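Local coordinates for glucosidase 2 subunit beta (Schizosaccharomyces pombe, PDB 4XQM), which recognises mannose-rich N-glycans through its lectin (MRH) domain, as the non-catalytic subunit that serves glucosidase 2 in trimming glycoproteins of the endoplasmic reticulum, at residues A[60-65]-A[85-90]; A[5-10]-A[68-73]; A[14-19]-A[27-32]; A[20-25]-A[44-49]. All blocks are in the same frame, centred on the assembly; numbering follows the deposited sequence.

All four contacts lie in a beta-rich lectin domain whose strands form one mixed sheet, consistent with the flattened barrel of MRH domains. Contact 4 is buried, with Tyr46 reaching from strand 43-48 to the turn that follows strand 16-21; contacts 1, 2 and 3 are partly buried. Contact 1, the parallel strand pair, meets contact 4, since strands 43-48 and 59-66 are neighbours. Contact 2 joins the two outermost strands, 8-13 and 71-77, with side chains and waters in place of backbone pairing. Contact 3, nested within the loop that contact 2 closes, shares strand 16-21 with contact 4 but turns polar side chains to the mannose, whereas contact 1 combines backbone hydrogen bonds with an aliphatic face and a charged one.

Contact 1. Residues A[60-65]-A[85-90]; sequences AIVTVE and IKMKSP
Met87 reaches across from strand 82-89 to Val62 on strand 59-66, and its side chain can be followed outward. Met87 CB starts beside Thr63 O, 3.8 Å away. CG, set opposite the carbonyl carbon (chi1 -58°), then comes alongside Val62 CG1, and Met87 SD closes on that same Val62 CG1 methyl at 3.6 Å. A bend at the last torsion (chi3 62°) turns CE away from Val62, to the side where Thr9 packs on Met87. An unbranched, apolar chain suits this buried face because it can lie along the methyl of Val62; Ile85, on the same face, lies side by side with Val62. The backbones beneath are parallel, the one parallel pairing in a sheet otherwise antiparallel, and in that pattern one residue bonds to two partners on the other strand: Thr63 N gives its hydrogen to Ile85 O at 2.8 Å, while Thr63 O takes one from Met87 N. Glu65 does the same with Met87 O and Ser89 N. On the opposite face, with Thr63, stand the polar residues. Glu65 OE1 passes Lys86 CE at 3.6 Å, its distance to Lys86 NZ being 4.3 Å, beyond a salt bridge. One water donates to both Glu65 OE1 and Met87 O, tying the carboxylate to the neighbouring strand.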
loop_
_atom_site.group_PDB
_atom_site.type_symbol
_atom_site.label_atom_id
_atom_site.label_comp_id
_atom_site.label_asym_id
_atom_site.label_seq_id
_atom_site.Cartn_x
_atom_site.Cartn_y
_atom_site.Cartn_z
ATOM N N ALA A 60 0.083 6.000 2.972
ATOM C CA ALA A 60 1.001 4.979 2.490
ATOM C C ALA A 60 1.418 5.316 1.077
ATOM O O ALA A 60 0.585 5.645 0.232
ATOM C CB ALA A 60 0.336 3.614 2.536
ATOM N N ILE A 61 2.719 5.215 0.819
ATOM C CA ILE A 61 3.242 5.422 -0.521
ATOM C C ILE A 61 3.670 4.060 -1.030
ATOM O O ILE A 61 4.588 3.437 -0.475
ATOM C CB ILE A 61 4.436 6.385 -0.513
ATOM C CG1 ILE A 61 3.988 7.731 0.051
ATOM C CG2 ILE A 61 4.993 6.555 -1.915
ATOM C CD1 ILE A 61 5.081 8.772 0.098
ATOM N N VAL A 62 2.992 3.580 -2.066
ATOM C CA VAL A 62 3.190 2.208 -2.528
ATOM C C VAL A 62 3.884 2.206 -3.878
ATOM O O VAL A 62 3.306 2.654 -4.875
ATOM C CB VAL A 62 1.838 1.447 -2.638
ATOM C CG1 VAL A 62 2.062 -0.006 -3.057
ATOM C CG2 VAL A 62 1.056 1.518 -1.319
ATOM N N THR A 63 5.114 1.695 -3.908
ATOM C CA THR A 63 5.871 1.601 -5.152
ATOM C C THR A 63 5.712 0.201 -5.739
ATOM O O THR A 63 6.076 -0.789 -5.103
ATOM C CB THR A 63 7.363 1.933 -4.944
ATOM O OG1 THR A 63 7.497 3.267 -4.424
ATOM C CG2 THR A 63 8.125 1.839 -6.269
ATOM N N VAL A 64 5.144 0.119 -6.941
ATOM C CA VAL A 64 4.839 -1.171 -7.562
ATOM C C VAL A 64 5.719 -1.386 -8.788
ATOM O O VAL A 64 5.634 -0.636 -9.776
ATOM C CB VAL A 64 3.361 -1.246 -8.003
ATOM C CG1 VAL A 64 3.036 -2.643 -8.517
ATOM C CG2 VAL A 64 2.434 -0.871 -6.863
ATOM N N GLU A 65 6.552 -2.416 -8.738
ATOM C CA GLU A 65 7.467 -2.686 -9.845
ATOM C C GLU A 65 7.167 -4.030 -10.489
ATOM O O GLU A 65 6.551 -4.900 -9.877
ATOM C CB GLU A 65 8.912 -2.574 -9.367
ATOM C CG GLU A 65 9.210 -1.147 -8.898
ATOM C CD GLU A 65 10.551 -0.985 -8.220
ATOM O OE1 GLU A 65 11.116 -1.990 -7.730
ATOM O OE2 GLU A 65 11.033 0.168 -8.177
ATOM N N ILE A 85 5.644 1.303 1.205
ATOM C CA ILE A 85 5.437 -0.102 0.864
ATOM C C ILE A 85 5.979 -0.372 -0.521
ATOM O O ILE A 85 5.571 0.283 -1.491
ATOM C CB ILE A 85 3.941 -0.468 0.904
ATOM C CG1 ILE A 85 3.338 -0.081 2.258
ATOM C CG2 ILE A 85 3.755 -1.963 0.655
ATOM C CD1 ILE A 85 1.852 -0.384 2.397
ATOM N N LYS A 86 6.904 -1.322 -0.613
ATOM C CA LYS A 86 7.445 -1.743 -1.905
ATOM C C LYS A 86 6.794 -3.057 -2.341
ATOM O O LYS A 86 6.626 -3.973 -1.527
ATOM C CB LYS A 86 8.966 -1.896 -1.822
ATOM C CG LYS A 86 9.633 -2.185 -3.168
ATOM C CD LYS A 86 11.151 -2.049 -3.060
ATOM C CE LYS A 86 11.834 -2.637 -4.288
ATOM N NZ LYS A 86 13.316 -2.747 -4.111
ATOM N N MET A 87 6.417 -3.137 -3.617
ATOM C CA MET A 87 5.748 -4.320 -4.148
ATOM C C MET A 87 6.288 -4.746 -5.502
ATOM O O MET A 87 6.861 -3.944 -6.223
ATOM C CB MET A 87 4.249 -4.047 -4.327
ATOM C CG MET A 87 3.516 -3.645 -3.076
ATOM S SD MET A 87 1.739 -3.539 -3.379
ATOM C CE MET A 87 1.355 -5.227 -3.848
ATOM N N LYS A 88 6.076 -6.013 -5.837
ATOM C CA LYS A 88 6.177 -6.484 -7.216
ATOM C C LYS A 88 4.804 -6.955 -7.665
ATOM O O LYS A 88 3.996 -7.414 -6.836
ATOM C CB LYS A 88 7.218 -7.604 -7.334
ATOM C CG LYS A 88 8.642 -7.051 -7.276
ATOM C CD LYS A 88 9.601 -7.899 -6.461
ATOM C CE LYS A 88 9.962 -9.188 -7.149
ATOM N NZ LYS A 88 11.382 -9.604 -6.838
ATOM N N SER A 89 4.523 -6.827 -8.962
ATOM C CA SER A 89 3.225 -7.231 -9.504
ATOM C C SER A 89 3.271 -7.254 -11.018
ATOM O O SER A 89 3.886 -6.374 -11.630
ATOM C CB SER A 89 2.115 -6.262 -9.080
ATOM O OG SER A 89 0.900 -6.603 -9.734
ATOM N N PRO A 90 2.617 -8.253 -11.629
ATOM C CA PRO A 90 2.473 -8.247 -13.090
ATOM C C PRO A 90 1.738 -7.000 -13.580
ATOM O O PRO A 90 1.907 -6.628 -14.739
ATOM C CB PRO A 90 1.633 -9.499 -13.371
ATOM C CG PRO A 90 1.868 -10.389 -12.203
ATOM C CD PRO A 90 2.051 -9.469 -11.018
HETATM O O HOH W 1 9.693 -3.781 -6.358
#

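Contact 2. Residues A[5-10]-A[68-73]; sequences KGMETK and VENEIV
Thr9 and Asn70 meet at a slant, the hydroxyl of Thr9 over the first carbon of the Asn70 side chain, with Thr9 OG1 only 3.2 Å from Asn70 CB. The two branches of Thr9 divide the work: OG1, turned beside the backbone N (chi1 -55°), faces Asn70, while Thr9 CG2, on the far side from that nitrogen, lies 3.8 Å from Glu71 N and packs on Ile72 CG1. A beta-branched residue with one polar and one apolar arm fits a buried position between an amide and an isoleucine. Met7 also slants across Asn70, bringing Met7 SD 3.5 Å from Asn70 ND2 in a weak hydrogen bond. The short strand segments 8-10 and 71-73, from the two outermost strands of the sheet, run 49° apart; no beta bridge pairs them, and side chains and two waters link them, consistent with the flattened barrel of MRH domains. One water accepts from Asn70 ND2 and donates to Glu8 O at 2.6 Å. The other end of the amide, Asn70 OD1, is bonded to Ser89, so both ends of the group are held. Ile72 CD1 reaches to 3.7 Å from Thr9 O, and a second water accepts from Ile72 N and donates weakly to Lys10 O.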
loop_
_atom_site.group_PDB
_atom_site.type_symbol
_atom_site.label_atom_id
_atom_site.label_comp_id
_atom_site.label_asym_id
_atom_site.label_seq_id
_atom_site.Cartn_x
_atom_site.Cartn_y
_atom_site.Cartn_z
ATOM N N LYS A 5 -7.608 -2.568 -10.903
ATOM C CA LYS A 5 -8.349 -2.055 -9.742
ATOM C C LYS A 5 -9.017 -3.198 -8.980
ATOM O O LYS A 5 -9.737 -4.031 -9.562
ATOM C CB LYS A 5 -9.410 -1.030 -10.148
ATOM C CG LYS A 5 -10.227 -0.489 -8.958
ATOM C CD LYS A 5 -11.082 0.709 -9.366
ATOM C CE LYS A 5 -11.886 1.257 -8.190
ATOM N NZ LYS A 5 -12.908 0.285 -7.706
ATOM N N GLY A 6 -8.777 -3.241 -7.673
ATOM C CA GLY A 6 -9.354 -4.277 -6.836
ATOM C C GLY A 6 -8.439 -5.467 -6.622
ATOM O O GLY A 6 -8.735 -6.347 -5.813
ATOM N N MET A 7 -7.326 -5.512 -7.347
ATOM C CA MET A 7 -6.350 -6.578 -7.151
ATOM C C MET A 7 -5.730 -6.462 -5.754
ATOM O O MET A 7 -5.237 -5.395 -5.365
ATOM C CB MET A 7 -5.272 -6.486 -8.221
ATOM C CG MET A 7 -4.230 -7.580 -8.182
ATOM S SD MET A 7 -3.100 -7.412 -9.585
ATOM C CE MET A 7 -4.223 -7.521 -10.968
ATOM N N GLU A 8 -5.784 -7.557 -4.999
ATOM C CA GLU A 8 -5.361 -7.562 -3.592
ATOM C C GLU A 8 -4.094 -8.385 -3.354
ATOM O O GLU A 8 -3.975 -9.516 -3.836
ATOM C CB GLU A 8 -6.493 -8.119 -2.721
ATOM C CG GLU A 8 -6.105 -8.446 -1.283
ATOM C CD GLU A 8 -7.224 -9.141 -0.530
ATOM O OE1 GLU A 8 -8.318 -8.549 -0.409
ATOM O OE2 GLU A 8 -7.010 -10.289 -0.075
ATOM N N THR A 9 -3.160 -7.821 -2.587
ATOM C CA THR A 9 -1.977 -8.558 -2.140
ATOM C C THR A 9 -1.893 -8.438 -0.616
ATOM O O THR A 9 -2.081 -7.347 -0.069
ATOM C CB THR A 9 -0.696 -7.980 -2.761
ATOM O OG1 THR A 9 -0.827 -7.957 -4.192
ATOM C CG2 THR A 9 0.520 -8.823 -2.392
ATOM N N LYS A 10 -1.629 -9.553 0.063
ATOM C CA LYS A 10 -1.538 -9.561 1.520
ATOM C C LYS A 10 -0.206 -10.146 1.970
ATOM O O LYS A 10 0.351 -11.052 1.330
ATOM C CB LYS A 10 -2.677 -10.387 2.134
ATOM C CG LYS A 10 -4.078 -9.810 1.953
ATOM C CD LYS A 10 -5.106 -10.712 2.653
ATOM C CE LYS A 10 -4.774 -12.186 2.416
ATOM N NZ LYS A 10 -5.759 -13.128 3.022
ATOM N N VAL A 68 6.723 -11.277 -11.622
ATOM C CA VAL A 68 5.850 -12.339 -12.122
ATOM C C VAL A 68 4.644 -12.622 -11.223
ATOM O O VAL A 68 3.630 -13.136 -11.688
ATOM C CB VAL A 68 6.645 -13.640 -12.392
ATOM C CG1 VAL A 68 7.647 -13.407 -13.508
ATOM C CG2 VAL A 68 7.365 -14.097 -11.135
ATOM N N GLU A 69 4.749 -12.283 -9.942
ATOM C CA GLU A 69 3.693 -12.561 -8.973
ATOM C C GLU A 69 3.498 -11.356 -8.055
ATOM O O GLU A 69 4.460 -10.624 -7.780
ATOM C CB GLU A 69 4.071 -13.793 -8.146
ATOM C CG GLU A 69 3.144 -14.098 -6.976
ATOM C CD GLU A 69 3.179 -15.566 -6.563
ATOM O OE1 GLU A 69 4.232 -16.221 -6.745
ATOM O OE2 GLU A 69 2.143 -16.060 -6.057
ATOM N N ASN A 70 2.268 -11.140 -7.599
ATOM C CA ASN A 70 1.993 -10.104 -6.593
ATOM C C ASN A 70 2.696 -10.399 -5.268
ATOM O O ASN A 70 2.565 -11.495 -4.718
ATOM C CB ASN A 70 0.492 -9.999 -6.322
ATOM C CG ASN A 70 -0.274 -9.432 -7.485
ATOM O OD1 ASN A 70 0.279 -8.716 -8.326
ATOM N ND2 ASN A 70 -1.570 -9.725 -7.530
ATOM N N GLU A 71 3.425 -9.413 -4.757
ATOM C CA GLU A 71 4.207 -9.583 -3.540
ATOM C C GLU A 71 4.400 -8.239 -2.835
ATOM O O GLU A 71 4.707 -7.233 -3.480
ATOM C CB GLU A 71 5.574 -10.179 -3.900
ATOM C CG GLU A 71 6.600 -10.158 -2.773
ATOM C CD GLU A 71 7.989 -10.611 -3.228
ATOM O OE1 GLU A 71 8.891 -10.705 -2.365
ATOM O OE2 GLU A 71 8.179 -10.866 -4.441
ATOM N N ILE A 72 4.197 -8.220 -1.516
ATOM C CA ILE A 72 4.622 -7.076 -0.719
ATOM C C ILE A 72 6.064 -7.362 -0.306
ATOM O O ILE A 72 6.326 -8.298 0.453
ATOM C CB ILE A 72 3.713 -6.865 0.512
ATOM C CG1 ILE A 72 2.318 -6.402 0.064
ATOM C CG2 ILE A 72 4.318 -5.854 1.491
ATOM C CD1 ILE A 72 1.290 -6.349 1.211
ATOM N N VAL A 73 6.992 -6.585 -0.858
ATOM C CA VAL A 73 8.429 -6.797 -0.659
ATOM C C VAL A 73 8.851 -6.288 0.708
ATOM O O VAL A 73 9.574 -6.973 1.425
ATOM C CB VAL A 73 9.249 -6.113 -1.779
ATOM C CG1 VAL A 73 10.744 -6.165 -1.478
ATOM C CG2 VAL A 73 8.956 -6.804 -3.106
HETATM O O HOH W 2 -2.627 -11.199 -5.254
HETATM O O HOH W 3 3.234 -10.727 -0.320
#

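Contact 3. Residues A[14-19]-A[27-32]; sequences GGYTYK and FQDSIL. With MAN (alpha-D-mannopyranose), chain B.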
loop_
_atom_site.group_PDB
_atom_site.type_symbol
_atom_site.label_atom_id
_atom_site.label_comp_id
_atom_site.label_asym_id
_atom_site.label_seq_id
_atom_site.Cartn_x
_atom_site.Cartn_y
_atom_site.Cartn_z
ATOM N N GLY A 14 5.581 -8.468 11.012
ATOM C CA GLY A 14 5.637 -8.007 12.391
ATOM C C GLY A 14 4.338 -8.189 13.164
ATOM O O GLY A 14 4.070 -7.432 14.107
ATOM N N GLY A 15 3.535 -9.179 12.772
ATOM C CA GLY A 15 2.274 -9.439 13.453
ATOM C C GLY A 15 1.083 -8.811 12.753
ATOM O O GLY A 15 -0.059 -9.243 12.968
ATOM N N TYR A 16 1.339 -7.808 11.912
ATOM C CA TYR A 16 0.268 -7.144 11.172
ATOM C C TYR A 16 -0.023 -7.840 9.857
ATOM O O TYR A 16 0.893 -8.258 9.144
ATOM C CB TYR A 16 0.659 -5.714 10.795
ATOM C CG TYR A 16 1.105 -4.804 11.913
ATOM C CD1 TYR A 16 0.194 -4.264 12.811
ATOM C CD2 TYR A 16 2.440 -4.438 12.036
ATOM C CE1 TYR A 16 0.610 -3.395 13.813
ATOM C CE2 TYR A 16 2.863 -3.575 13.030
ATOM C CZ TYR A 16 1.944 -3.060 13.915
ATOM O OH TYR A 16 2.371 -2.209 14.907
ATOM N N THR A 17 -1.300 -7.931 9.511
ATOM C CA THR A 17 -1.660 -8.344 8.162
ATOM C C THR A 17 -1.802 -7.096 7.294
ATOM O O THR A 17 -2.759 -6.326 7.433
ATOM C CB THR A 17 -2.967 -9.156 8.119
ATOM O OG1 THR A 17 -2.816 -10.361 8.884
ATOM C CG2 THR A 17 -3.276 -9.527 6.691
ATOM N N TYR A 18 -0.841 -6.889 6.399
ATOM C CA TYR A 18 -0.925 -5.773 5.466
ATOM C C TYR A 18 -1.681 -6.214 4.229
ATOM O O TYR A 18 -1.461 -7.314 3.718
ATOM C CB TYR A 18 0.473 -5.278 5.090
ATOM C CG TYR A 18 1.141 -4.468 6.181
ATOM C CD1 TYR A 18 0.842 -3.118 6.358
ATOM C CD2 TYR A 18 2.066 -5.051 7.037
ATOM C CE1 TYR A 18 1.449 -2.372 7.370
ATOM C CE2 TYR A 18 2.688 -4.312 8.047
ATOM C CZ TYR A 18 2.383 -2.976 8.201
ATOM O OH TYR A 18 2.988 -2.244 9.198
ATOM N N LYS A 19 -2.577 -5.355 3.758
ATOM C CA LYS A 19 -3.389 -5.654 2.595
ATOM C C LYS A 19 -3.395 -4.444 1.688
ATOM O O LYS A 19 -3.843 -3.360 2.088
ATOM C CB LYS A 19 -4.807 -6.000 3.025
ATOM C CG LYS A 19 -5.779 -6.259 1.901
ATOM C CD LYS A 19 -7.134 -6.630 2.508
ATOM C CE LYS A 19 -6.968 -7.632 3.664
ATOM N NZ LYS A 19 -8.233 -7.866 4.429
ATOM N N PHE A 27 -4.684 -1.498 4.073
ATOM C CA PHE A 27 -4.965 -1.757 5.494
ATOM C C PHE A 27 -3.804 -2.411 6.236
ATOM O O PHE A 27 -2.963 -3.114 5.640
ATOM C CB PHE A 27 -6.188 -2.660 5.670
ATOM C CG PHE A 27 -7.478 -2.035 5.231
ATOM C CD1 PHE A 27 -7.893 -2.152 3.914
ATOM C CD2 PHE A 27 -8.284 -1.370 6.140
ATOM C CE1 PHE A 27 -9.087 -1.587 3.496
ATOM C CE2 PHE A 27 -9.484 -0.797 5.726
ATOM C CZ PHE A 27 -9.877 -0.907 4.404
ATOM N N GLN A 28 -3.785 -2.187 7.548
ATOM C CA GLN A 28 -2.876 -2.858 8.466
ATOM C C GLN A 28 -3.790 -3.463 9.522
ATOM O O GLN A 28 -4.360 -2.716 10.331
ATOM C CB GLN A 28 -1.945 -1.832 9.112
ATOM C CG GLN A 28 -0.984 -2.400 10.163
ATOM C CD GLN A 28 -0.439 -1.318 11.055
ATOM O OE1 GLN A 28 -1.195 -0.674 11.789
ATOM N NE2 GLN A 28 0.877 -1.102 11.002
ATOM N N ASP A 29 -3.938 -4.791 9.506
ATOM C CA ASP A 29 -5.028 -5.451 10.235
ATOM C C ASP A 29 -6.331 -4.730 9.869
ATOM O O ASP A 29 -6.610 -4.565 8.678
ATOM C CB ASP A 29 -4.752 -5.492 11.745
ATOM C CG ASP A 29 -3.580 -6.389 12.090
ATOM O OD1 ASP A 29 -3.361 -7.370 11.336
ATOM O OD2 ASP A 29 -2.893 -6.135 13.115
ATOM N N SER A 30 -7.106 -4.269 10.849
ATOM C CA SER A 30 -8.355 -3.566 10.518
ATOM C C SER A 30 -8.219 -2.041 10.407
ATOM O O SER A 30 -9.217 -1.326 10.263
ATOM C CB SER A 30 -9.453 -3.930 11.517
ATOM O OG SER A 30 -9.859 -5.271 11.307
ATOM N N ILE A 31 -6.988 -1.545 10.464
ATOM C CA ILE A 31 -6.739 -0.111 10.404
ATOM C C ILE A 31 -6.563 0.377 8.961
ATOM O O ILE A 31 -5.767 -0.192 8.204
ATOM C CB ILE A 31 -5.490 0.258 11.233
ATOM C CG1 ILE A 31 -5.640 -0.231 12.679
ATOM C CG2 ILE A 31 -5.253 1.766 11.193
ATOM C CD1 ILE A 31 -4.383 -0.021 13.526
ATOM N N LEU A 32 -7.303 1.420 8.571
ATOM C CA LEU A 32 -7.130 2.013 7.246
ATOM C C LEU A 32 -5.839 2.827 7.192
ATOM O O LEU A 32 -5.671 3.787 7.955
ATOM C CB LEU A 32 -8.311 2.920 6.877
ATOM C CG LEU A 32 -8.172 3.672 5.540
ATOM C CD1 LEU A 32 -8.234 2.701 4.363
ATOM C CD2 LEU A 32 -9.265 4.723 5.405
HETATM C C1 MAN B . -0.151 0.951 15.333
HETATM C C2 MAN B . 0.233 0.776 13.985
HETATM C C3 MAN B . 1.632 1.401 13.870
HETATM C C4 MAN B . 1.628 2.850 14.441
HETATM C C5 MAN B . 1.130 2.824 15.895
HETATM C C6 MAN B . 0.920 4.201 16.481
HETATM O O1 MAN B . 0.931 0.258 15.879
HETATM O O2 MAN B . -0.655 1.469 13.186
HETATM O O3 MAN B . 2.089 1.351 12.545
HETATM O O4 MAN B . 2.924 3.380 14.436
HETATM O O5 MAN B . -0.148 2.207 15.883
HETATM O O6 MAN B . 0.769 4.046 17.896
HETATM O O HOH W 4 -2.391 -10.127 11.734
HETATM O O HOH W 5 -5.608 -6.192 6.736
#
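The Gln28 amide lies flat over one face of the Tyr16 ring, its plane within 9° of the ring's and NE2 3.5 Å above the centre. At the ring's edge stands Asp29 OD2, near the plane, 3.6 Å from Tyr16 CD1. Gln28 NE2 donates to Tyr18 OH at 3.0 Å in the amide plane, and its other hydrogen goes to mannose O3 almost straight (171°). Gln28 OE1 takes a hydrogen from mannose O2 at 2.6 Å. With its orientation fixed by Tyr18 and the Tyr16 face, the amide can offer a donor and an acceptor to adjacent hydroxyls, which is why glutamine suits the place; Tyr16 OH adds a bond to O1. Asp29, at the type II' turn from Gln28 to Ile31, receives Thr17 N on OD1 at 2.8 Å, from above the carboxylate plane. Glu77, Tyr83 and Arg58 also hydrogen-bond to the sugar in the mannose-binding site of the MRH lectin domain, which the Cys52-Cys81 disulfide helps to line.

Contact 4. Residues A[20-25]-A[44-49]; sequences VVFYEN and LKYENG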
loop_
_atom_site.group_PDB
_atom_site.type_symbol
_atom_site.label_atom_id
_atom_site.label_comp_id
_atom_site.label_asym_id
_atom_site.label_seq_id
_atom_site.Cartn_x
_atom_site.Cartn_y
_atom_site.Cartn_z
ATOM N N VAL A 20 -2.860 -4.619 0.482
ATOM C CA VAL A 20 -2.877 -3.566 -0.524
ATOM C C VAL A 20 -3.879 -3.950 -1.596
ATOM O O VAL A 20 -3.791 -5.039 -2.167
ATOM C CB VAL A 20 -1.497 -3.376 -1.199
ATOM C CG1 VAL A 20 -1.588 -2.351 -2.334
ATOM C CG2 VAL A 20 -0.453 -2.940 -0.161
ATOM N N VAL A 21 -4.843 -3.066 -1.837
ATOM C CA VAL A 21 -5.771 -3.241 -2.945
ATOM C C VAL A 21 -5.538 -2.115 -3.954
ATOM O O VAL A 21 -5.761 -0.935 -3.652
ATOM C CB VAL A 21 -7.222 -3.245 -2.471
ATOM C CG1 VAL A 21 -8.129 -3.626 -3.630
ATOM C CG2 VAL A 21 -7.396 -4.239 -1.352
ATOM N N PHE A 22 -5.080 -2.471 -5.151
ATOM C CA PHE A 22 -4.722 -1.443 -6.138
ATOM C C PHE A 22 -5.904 -0.518 -6.451
ATOM O O PHE A 22 -7.012 -0.987 -6.731
ATOM C CB PHE A 22 -4.179 -2.069 -7.432
ATOM C CG PHE A 22 -2.836 -2.753 -7.279
ATOM C CD1 PHE A 22 -1.902 -2.317 -6.341
ATOM C CD2 PHE A 22 -2.505 -3.828 -8.103
ATOM C CE1 PHE A 22 -0.653 -2.959 -6.225
ATOM C CE2 PHE A 22 -1.277 -4.468 -7.990
ATOM C CZ PHE A 22 -0.352 -4.039 -7.056
ATOM N N TYR A 23 -5.656 0.792 -6.361
ATOM C CA TYR A 23 -6.633 1.829 -6.706
ATOM C C TYR A 23 -7.846 1.865 -5.784
ATOM O O TYR A 23 -8.852 2.511 -6.092
ATOM C CB TYR A 23 -7.079 1.702 -8.169
ATOM C CG TYR A 23 -5.964 1.895 -9.169
ATOM C CD1 TYR A 23 -4.994 2.874 -8.984
ATOM C CD2 TYR A 23 -5.864 1.083 -10.289
ATOM C CE1 TYR A 23 -3.966 3.049 -9.911
ATOM C CE2 TYR A 23 -4.857 1.253 -11.210
ATOM C CZ TYR A 23 -3.910 2.226 -11.026
ATOM O OH TYR A 23 -2.901 2.375 -11.952
ATOM N N GLU A 24 -7.743 1.194 -4.642
ATOM C CA GLU A 24 -8.803 1.250 -3.646
ATOM C C GLU A 24 -8.238 1.692 -2.293
ATOM O O GLU A 24 -8.270 2.883 -1.965
ATOM C CB GLU A 24 -9.573 -0.082 -3.594
ATOM C CG GLU A 24 -10.343 -0.302 -4.911
ATOM C CD GLU A 24 -11.179 -1.570 -4.962
ATOM O OE1 GLU A 24 -11.229 -2.325 -3.960
ATOM O OE2 GLU A 24 -11.805 -1.817 -6.026
ATOM N N ASN A 25 -7.709 0.758 -1.518
ATOM C CA ASN A 25 -7.213 1.117 -0.190
ATOM C C ASN A 25 -6.095 0.216 0.309
ATOM O O ASN A 25 -5.825 -0.835 -0.276
ATOM C CB ASN A 25 -8.368 1.138 0.819
ATOM C CG ASN A 25 -9.381 0.053 0.551
ATOM O OD1 ASN A 25 -9.028 -1.061 0.161
ATOM N ND2 ASN A 25 -10.658 0.374 0.744
ATOM N N LEU A 44 2.102 4.776 -6.185
ATOM C CA LEU A 44 0.691 4.995 -5.856
ATOM C C LEU A 44 0.581 5.602 -4.459
ATOM O O LEU A 44 1.043 4.999 -3.475
ATOM C CB LEU A 44 -0.089 3.680 -5.899
ATOM C CG LEU A 44 -0.453 3.069 -7.259
ATOM C CD1 LEU A 44 0.768 2.537 -8.017
ATOM C CD2 LEU A 44 -1.511 1.976 -7.075
ATOM N N LYS A 45 -0.037 6.780 -4.361
ATOM C CA LYS A 45 -0.211 7.423 -3.066
ATOM C C LYS A 45 -1.588 7.130 -2.502
ATOM O O LYS A 45 -2.608 7.391 -3.153
ATOM C CB LYS A 45 0.005 8.940 -3.167
ATOM C CG LYS A 45 1.428 9.320 -3.545
ATOM C CD LYS A 45 1.615 10.838 -3.551
ATOM C CE LYS A 45 3.059 11.214 -3.844
ATOM N NZ LYS A 45 3.347 12.599 -3.382
ATOM N N TYR A 46 -1.607 6.601 -1.281
ATOM C CA TYR A 46 -2.843 6.361 -0.549
ATOM C C TYR A 46 -2.871 7.337 0.632
ATOM O O TYR A 46 -1.878 7.479 1.346
ATOM C CB TYR A 46 -2.895 4.913 -0.037
ATOM C CG TYR A 46 -3.097 3.861 -1.106
ATOM C CD1 TYR A 46 -2.043 3.453 -1.928
ATOM C CD2 TYR A 46 -4.338 3.262 -1.284
ATOM C CE1 TYR A 46 -2.236 2.480 -2.911
ATOM C CE2 TYR A 46 -4.537 2.288 -2.253
ATOM C CZ TYR A 46 -3.487 1.903 -3.059
ATOM O OH TYR A 46 -3.707 0.937 -4.019
ATOM N N GLU A 47 -4.003 8.012 0.833
ATOM C CA GLU A 47 -4.073 9.119 1.794
ATOM C C GLU A 47 -5.290 9.034 2.719
ATOM O O GLU A 47 -6.203 8.232 2.489
ATOM C CB GLU A 47 -4.054 10.459 1.034
ATOM C CG GLU A 47 -2.826 10.634 0.174
ATOM C CD GLU A 47 -2.818 11.937 -0.601
ATOM O OE1 GLU A 47 -3.808 12.699 -0.513
ATOM O OE2 GLU A 47 -1.813 12.193 -1.302
ATOM N N ASN A 48 -5.291 9.869 3.758
ATOM C CA ASN A 48 -6.444 10.037 4.646
ATOM C C ASN A 48 -6.870 8.772 5.376
ATOM O O ASN A 48 -8.062 8.485 5.504
ATOM C CB ASN A 48 -7.642 10.632 3.889
ATOM C CG ASN A 48 -7.235 11.714 2.923
ATOM O OD1 ASN A 48 -7.568 11.658 1.739
ATOM N ND2 ASN A 48 -6.496 12.703 3.414
ATOM N N GLY A 49 -5.892 8.022 5.874
ATOM C CA GLY A 49 -6.175 6.852 6.680
ATOM C C GLY A 49 -6.587 7.227 8.098
ATOM O O GLY A 49 -6.802 8.407 8.405
#
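The chain reverses through a type II turn from Val21 to Glu24, and Glu24 and Asn25 both face Val21 in a classic beta bulge, while strand 43-48 passes alongside. Tyr46 makes the connection: its ring reaches the turn and Tyr46 OH donates to Val21 O at 2.8 Å. This donor comes 45° above the carbonyl plane, and Glu24 N reaches the same oxygen from the opposite face, so one buried acceptor is gripped from two sides. Tyrosine suits the place because its flat ring lies against backbone, with Val62 nearby, while its hydroxyl supplies a donor far from its own main chain. Tyr46 CG sits beside its own backbone N (chi1 -71°), and from there the ring extends to the turn, Tyr46 CE2 lying 3.6 Å from Asn25 CA, with Glu24 C at the ring edge. The bulge and turn join strand 16-21 to strand 25-28 in a beta hairpin, which Tyr46 thereby fastens to strand 43-48, its own place being two strands beyond 25-28 in sheet order. Two residues earlier on the strand, Leu44 sends CD2 to the Tyr23 ring, 3.9 Å from Tyr23 CE1, the two side chains crossing at about a right angle. Leu44 CD2 also lies 4.4 Å from Phe22 CD1, so a branched leucine tip serves two aromatic neighbours of the turn. Tyr23 OH bonds to Gln39, and its ring meets Phe36 edge-to-face.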